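Local coordinates for protein beta-catenin homolog sys-1 (Caenorhabditis elegans, PDB 3C2G) that acts as a beta-catenin-type transcription coregulator in the Wnt signaling asymmetry pathway, binding the TCF factor pop-1 directly to activate or repress target genes, at residues A[539-553]-A[569-583]. Residues are numbered along the deposited sequence; the frame is centred on the assembly and turned at random.
Sequences EKEVAQYSYSIDCPL and VLVVCDKILEHCPTR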
loop_
_atom_site.group_PDB
_atom_site.type_symbol
_atom_site.label_atom_id
_atom_site.label_comp_id
_atom_site.label_asym_id
_atom_site.label_seq_id
_atom_site.Cartn_x
_atom_site.Cartn_y
_atom_site.Cartn_z
ATOM N N GLU A 539 -39.356 -18.800 8.723
ATOM C CA GLU A 539 -40.053 -17.559 9.013
ATOM C C GLU A 539 -40.398 -17.401 10.501
ATOM O O GLU A 539 -40.093 -16.369 11.095
ATOM C CB GLU A 539 -41.291 -17.425 8.135
ATOM C CG GLU A 539 -41.609 -16.003 7.769
ATOM C CD GLU A 539 -42.649 -15.903 6.679
ATOM O OE1 GLU A 539 -42.303 -16.097 5.497
ATOM O OE2 GLU A 539 -43.818 -15.611 7.004
ATOM N N LYS A 540 -40.998 -18.428 11.107
ATOM C CA LYS A 540 -41.293 -18.429 12.550
ATOM C C LYS A 540 -40.054 -18.191 13.389
ATOM O O LYS A 540 -40.021 -17.284 14.208
ATOM C CB LYS A 540 -41.911 -19.763 12.984
ATOM C CG LYS A 540 -43.412 -19.837 12.901
ATOM C CD LYS A 540 -44.077 -19.489 14.227
ATOM C CE LYS A 540 -45.607 -19.547 14.109
ATOM N NZ LYS A 540 -46.283 -19.236 15.406
ATOM N N GLU A 541 -39.051 -19.037 13.179
ATOM C CA GLU A 541 -37.827 -19.057 13.964
ATOM C C GLU A 541 -37.101 -17.708 13.926
ATOM O O GLU A 541 -36.684 -17.201 14.966
ATOM C CB GLU A 541 -36.912 -20.203 13.475
ATOM C CG GLU A 541 -35.806 -20.644 14.457
ATOM C CD GLU A 541 -34.876 -21.759 13.918
ATOM O OE1 GLU A 541 -33.983 -22.208 14.680
ATOM O OE2 GLU A 541 -35.026 -22.194 12.746
ATOM N N VAL A 542 -36.968 -17.126 12.735
ATOM C CA VAL A 542 -36.294 -15.838 12.597
ATOM C C VAL A 542 -37.015 -14.746 13.377
ATOM O O VAL A 542 -36.387 -13.975 14.110
ATOM C CB VAL A 542 -36.120 -15.410 11.110
ATOM C CG1 VAL A 542 -35.719 -13.959 11.015
ATOM C CG2 VAL A 542 -35.081 -16.265 10.426
ATOM N N ALA A 543 -38.333 -14.693 13.222
ATOM C CA ALA A 543 -39.138 -13.705 13.910
ATOM C C ALA A 543 -38.987 -13.826 15.417
ATOM O O ALA A 543 -38.671 -12.840 16.093
ATOM C CB ALA A 543 -40.575 -13.832 13.509
ATOM N N GLN A 544 -39.173 -15.027 15.955
ATOM C CA GLN A 544 -39.103 -15.161 17.411
ATOM C C GLN A 544 -37.679 -15.039 17.957
ATOM O O GLN A 544 -37.491 -14.573 19.073
ATOM C CB GLN A 544 -39.888 -16.372 17.947
ATOM C CG GLN A 544 -39.316 -17.735 17.639
ATOM C CD GLN A 544 -40.375 -18.852 17.632
ATOM O OE1 GLN A 544 -41.493 -18.686 18.144
ATOM N NE2 GLN A 544 -40.016 -19.996 17.045
ATOM N N TYR A 545 -36.677 -15.397 17.163
ATOM C CA TYR A 545 -35.291 -15.162 17.579
ATOM C C TYR A 545 -34.813 -13.717 17.362
ATOM O O TYR A 545 -33.653 -13.404 17.634
ATOM C CB TYR A 545 -34.327 -16.152 16.920
ATOM C CG TYR A 545 -34.267 -17.516 17.571
ATOM C CD1 TYR A 545 -33.394 -17.768 18.624
ATOM C CD2 TYR A 545 -35.077 -18.560 17.125
ATOM C CE1 TYR A 545 -33.332 -19.029 19.224
ATOM C CE2 TYR A 545 -35.025 -19.820 17.713
ATOM C CZ TYR A 545 -34.152 -20.049 18.757
ATOM O OH TYR A 545 -34.096 -21.298 19.333
ATOM N N SER A 546 -35.698 -12.837 16.900
ATOM C CA SER A 546 -35.342 -11.429 16.667
ATOM C C SER A 546 -35.866 -10.435 17.703
ATOM O O SER A 546 -35.951 -9.238 17.420
ATOM C CB SER A 546 -35.811 -10.993 15.284
ATOM O OG SER A 546 -34.995 -11.590 14.308
ATOM N N TYR A 547 -36.216 -10.928 18.889
ATOM C CA TYR A 547 -36.704 -10.081 19.979
ATOM C C TYR A 547 -35.676 -8.997 20.381
ATOM O O TYR A 547 -36.048 -7.916 20.810
ATOM C CB TYR A 547 -37.096 -10.945 21.184
ATOM C CG TYR A 547 -35.933 -11.705 21.753
ATOM C CD1 TYR A 547 -35.538 -12.916 21.196
ATOM C CD2 TYR A 547 -35.197 -11.193 22.816
ATOM C CE1 TYR A 547 -34.446 -13.609 21.687
ATOM C CE2 TYR A 547 -34.104 -11.877 23.319
ATOM C CZ TYR A 547 -33.732 -13.088 22.748
ATOM O OH TYR A 547 -32.646 -13.790 23.244
ATOM N N SER A 548 -34.392 -9.293 20.223
ATOM C CA SER A 548 -33.308 -8.319 20.455
ATOM C C SER A 548 -33.339 -7.093 19.543
ATOM O O SER A 548 -32.782 -6.060 19.890
ATOM C CB SER A 548 -31.945 -8.998 20.335
ATOM O OG SER A 548 -32.000 -10.062 19.388
ATOM N N ILE A 549 -33.991 -7.199 18.389
ATOM C CA ILE A 549 -34.065 -6.083 17.451
ATOM C C ILE A 549 -35.284 -5.218 17.741
ATOM O O ILE A 549 -36.388 -5.724 17.911
ATOM C CB ILE A 549 -34.024 -6.587 15.979
ATOM C CG1 ILE A 549 -32.575 -6.848 15.566
ATOM C CG2 ILE A 549 -34.668 -5.609 15.008
ATOM C CD1 ILE A 549 -32.431 -7.546 14.221
ATOM N N ASP A 550 -35.064 -3.910 17.830
ATOM C CA ASP A 550 -36.153 -2.942 17.943
ATOM C C ASP A 550 -36.781 -2.729 16.564
ATOM O O ASP A 550 -36.155 -3.020 15.540
ATOM C CB ASP A 550 -35.623 -1.616 18.498
ATOM C CG ASP A 550 -36.723 -0.747 19.126
ATOM O OD1 ASP A 550 -37.918 -1.153 19.120
ATOM O OD2 ASP A 550 -36.381 0.350 19.635
ATOM N N CYS A 551 -38.013 -2.225 16.548
ATOM C CA CYS A 551 -38.778 -1.977 15.325
ATOM C C CYS A 551 -37.949 -1.517 14.120
ATOM O O CYS A 551 -37.517 -0.367 14.079
ATOM C CB CYS A 551 -39.842 -0.920 15.599
ATOM S SG CYS A 551 -40.986 -0.752 14.221
ATOM N N PRO A 552 -37.742 -2.404 13.130
ATOM C CA PRO A 552 -36.971 -2.035 11.934
ATOM C C PRO A 552 -37.566 -0.847 11.181
ATOM O O PRO A 552 -36.823 -0.078 10.581
ATOM C CB PRO A 552 -37.022 -3.298 11.071
ATOM C CG PRO A 552 -37.285 -4.403 12.040
ATOM C CD PRO A 552 -38.194 -3.806 13.069
ATOM N N LEU A 553 -38.888 -0.684 11.241
ATOM C CA LEU A 553 -39.556 0.441 10.588
ATOM C C LEU A 553 -38.913 1.785 10.927
ATOM O O LEU A 553 -38.849 2.678 10.079
ATOM C CB LEU A 553 -41.061 0.458 10.888
ATOM C CG LEU A 553 -41.934 1.434 10.077
ATOM C CD1 LEU A 553 -41.666 1.354 8.555
ATOM C CD2 LEU A 553 -43.422 1.240 10.359
ATOM N N VAL A 569 -37.602 -3.486 4.525
ATOM C CA VAL A 569 -37.977 -3.095 5.865
ATOM C C VAL A 569 -39.460 -3.350 6.086
ATOM O O VAL A 569 -39.843 -3.899 7.112
ATOM C CB VAL A 569 -37.585 -1.640 6.135
ATOM C CG1 VAL A 569 -38.414 -1.047 7.246
ATOM C CG2 VAL A 569 -36.091 -1.566 6.463
ATOM N N LEU A 570 -40.283 -2.990 5.109
ATOM C CA LEU A 570 -41.722 -3.209 5.214
ATOM C C LEU A 570 -42.059 -4.689 5.313
ATOM O O LEU A 570 -42.866 -5.093 6.158
ATOM C CB LEU A 570 -42.461 -2.589 4.027
ATOM C CG LEU A 570 -42.430 -1.067 3.942
ATOM C CD1 LEU A 570 -42.834 -0.590 2.554
ATOM C CD2 LEU A 570 -43.302 -0.445 5.008
ATOM N N VAL A 571 -41.434 -5.489 4.458
ATOM C CA VAL A 571 -41.755 -6.905 4.360
ATOM C C VAL A 571 -41.315 -7.662 5.603
ATOM O O VAL A 571 -42.073 -8.492 6.116
ATOM C CB VAL A 571 -41.157 -7.524 3.081
ATOM C CG1 VAL A 571 -41.266 -9.059 3.082
ATOM C CG2 VAL A 571 -41.857 -6.942 1.841
ATOM N N VAL A 572 -40.106 -7.375 6.093
ATOM C CA VAL A 572 -39.588 -8.069 7.262
ATOM C C VAL A 572 -40.453 -7.769 8.483
ATOM O O VAL A 572 -40.729 -8.662 9.285
ATOM C CB VAL A 572 -38.067 -7.782 7.541
ATOM C CG1 VAL A 572 -37.845 -6.461 8.268
ATOM C CG2 VAL A 572 -37.464 -8.903 8.359
ATOM N N CYS A 573 -40.881 -6.513 8.604
ATOM C CA CYS A 573 -41.733 -6.103 9.706
ATOM C C CYS A 573 -43.052 -6.865 9.681
ATOM O O CYS A 573 -43.482 -7.396 10.705
ATOM C CB CYS A 573 -41.989 -4.600 9.663
ATOM S SG CYS A 573 -40.619 -3.624 10.275
ATOM N N ASP A 574 -43.663 -6.939 8.503
ATOM C CA ASP A 574 -44.924 -7.624 8.337
ATOM C C ASP A 574 -44.802 -9.101 8.675
ATOM O O ASP A 574 -45.678 -9.662 9.329
ATOM C CB ASP A 574 -45.460 -7.443 6.918
ATOM C CG ASP A 574 -46.898 -7.907 6.780
ATOM O OD1 ASP A 574 -47.798 -7.245 7.352
ATOM O OD2 ASP A 574 -47.121 -8.944 6.113
ATOM N N LYS A 575 -43.712 -9.724 8.245
ATOM C CA LYS A 575 -43.471 -11.130 8.548
ATOM C C LYS A 575 -43.178 -11.380 10.030
ATOM O O LYS A 575 -43.530 -12.440 10.565
ATOM C CB LYS A 575 -42.347 -11.681 7.672
ATOM C CG LYS A 575 -42.757 -11.905 6.228
ATOM C CD LYS A 575 -41.588 -12.374 5.396
ATOM C CE LYS A 575 -41.981 -12.596 3.937
ATOM N NZ LYS A 575 -42.966 -13.706 3.784
ATOM N N ILE A 576 -42.544 -10.418 10.700
ATOM C CA ILE A 576 -42.327 -10.547 12.143
ATOM C C ILE A 576 -43.669 -10.509 12.899
ATOM O O ILE A 576 -43.880 -11.273 13.845
ATOM C CB ILE A 576 -41.340 -9.479 12.710
ATOM C CG1 ILE A 576 -39.915 -9.729 12.221
ATOM C CG2 ILE A 576 -41.336 -9.491 14.236
ATOM C CD1 ILE A 576 -39.030 -8.511 12.320
ATOM N N LEU A 577 -44.571 -9.634 12.463
ATOM C CA LEU A 577 -45.844 -9.451 13.153
ATOM C C LEU A 577 -46.837 -10.569 12.867
ATOM O O LEU A 577 -47.725 -10.824 13.677
ATOM C CB LEU A 577 -46.443 -8.081 12.848
ATOM C CG LEU A 577 -45.572 -6.917 13.324
ATOM C CD1 LEU A 577 -46.181 -5.579 12.972
ATOM C CD2 LEU A 577 -45.317 -7.010 14.824
ATOM N N GLU A 578 -46.674 -11.245 11.729
ATOM C CA GLU A 578 -47.462 -12.434 11.419
ATOM C C GLU A 578 -47.204 -13.536 12.444
ATOM O O GLU A 578 -48.106 -14.310 12.753
ATOM C CB GLU A 578 -47.162 -12.939 10.003
ATOM C CG GLU A 578 -48.121 -14.013 9.461
ATOM C CD GLU A 578 -47.850 -14.363 7.978
ATOM O OE1 GLU A 578 -47.682 -13.421 7.147
ATOM O OE2 GLU A 578 -47.814 -15.582 7.640
ATOM N N HIS A 579 -45.986 -13.599 12.978
ATOM C CA HIS A 579 -45.635 -14.644 13.955
ATOM C C HIS A 579 -45.482 -14.146 15.407
ATOM O O HIS A 579 -45.616 -14.922 16.348
ATOM C CB HIS A 579 -44.401 -15.427 13.506
ATOM C CG HIS A 579 -44.520 -16.001 12.130
ATOM N ND1 HIS A 579 -43.958 -15.402 11.021
ATOM C CD2 HIS A 579 -45.141 -17.117 11.677
ATOM C CE1 HIS A 579 -44.232 -16.121 9.947
ATOM N NE2 HIS A 579 -44.945 -17.169 10.317
ATOM N N CYS A 580 -45.213 -12.859 15.590
ATOM C CA CYS A 580 -45.183 -12.273 16.931
ATOM C C CYS A 580 -46.088 -11.057 16.960
ATOM O O CYS A 580 -45.600 -9.922 16.971
ATOM C CB CYS A 580 -43.759 -11.891 17.337
ATOM S SG CYS A 580 -42.558 -13.245 17.169
ATOM N N PRO A 581 -47.417 -11.291 16.985
ATOM C CA PRO A 581 -48.455 -10.248 16.824
ATOM C C PRO A 581 -48.354 -9.087 17.819
ATOM O O PRO A 581 -48.632 -7.935 17.461
ATOM C CB PRO A 581 -49.772 -11.016 17.041
ATOM C CG PRO A 581 -49.445 -12.449 16.826
ATOM C CD PRO A 581 -48.010 -12.628 17.208
ATOM N N THR A 582 -47.943 -9.389 19.045
ATOM C CA THR A 582 -47.969 -8.413 20.129
ATOM C C THR A 582 -46.862 -7.369 20.016
ATOM O O THR A 582 -46.954 -6.312 20.630
ATOM C CB THR A 582 -47.909 -9.086 21.530
ATOM O OG1 THR A 582 -46.626 -9.682 21.720
ATOM C CG2 THR A 582 -48.990 -10.170 21.696
ATOM N N ARG A 583 -45.825 -7.654 19.230
ATOM C CA ARG A 583 -44.771 -6.664 18.978
ATOM C C ARG A 583 -45.307 -5.383 18.347
ATOM O O ARG A 583 -44.700 -4.315 18.488
ATOM C CB ARG A 583 -43.649 -7.240 18.121
ATOM C CG ARG A 583 -42.652 -8.018 18.907
ATOM C CD ARG A 583 -41.508 -8.468 18.052
ATOM N NE ARG A 583 -41.062 -9.775 18.512
ATOM C CZ ARG A 583 -40.001 -10.425 18.061
ATOM N NH1 ARG A 583 -39.224 -9.901 17.114
ATOM N NH2 ARG A 583 -39.722 -11.615 18.565
#
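A543 sets its CB against the backbone of I576, 4.0 Å from I576 CA, and the two backbones come closest here. R583 NH2 gives a weak bond to A543 O at 3.0 Å, bent to 124°. Y547 CA covers one face of that guanidinium. The second packed patch lies at P552 and L553. C573 SG sits 3.7 Å from P552 CB, while L553 CD1 reaches V569 CG1 and L570 CD2. In this armadillo domain, the short helix 539-544 crosses helix 569-579 at -96°, near the superhelix C-terminus. Helix 515-535 backs it through V542. The other side is polar and partly faces solvent. K575 NZ meets E539 OE1 at 3.0 Å in a salt bridge, from above the carboxylate plane. K540 CA makes a CH-pi contact over the H579 ring, 4.2 Å from its centroid. E539 OE2 lies at the ring edge, 3.0 Å from H579 CE1. With CG beside the backbone N (chi1 -54°), the ring swings back along its own helix, where ND1 bonds to K575 O at 3.0 Å. An alanine in place of H579 would probably leave K540 and E539 without the ring they pack on, and K575 O without this donor. E578 OE2 stays looser, 4.0 Å from the like-charged E539 OE2.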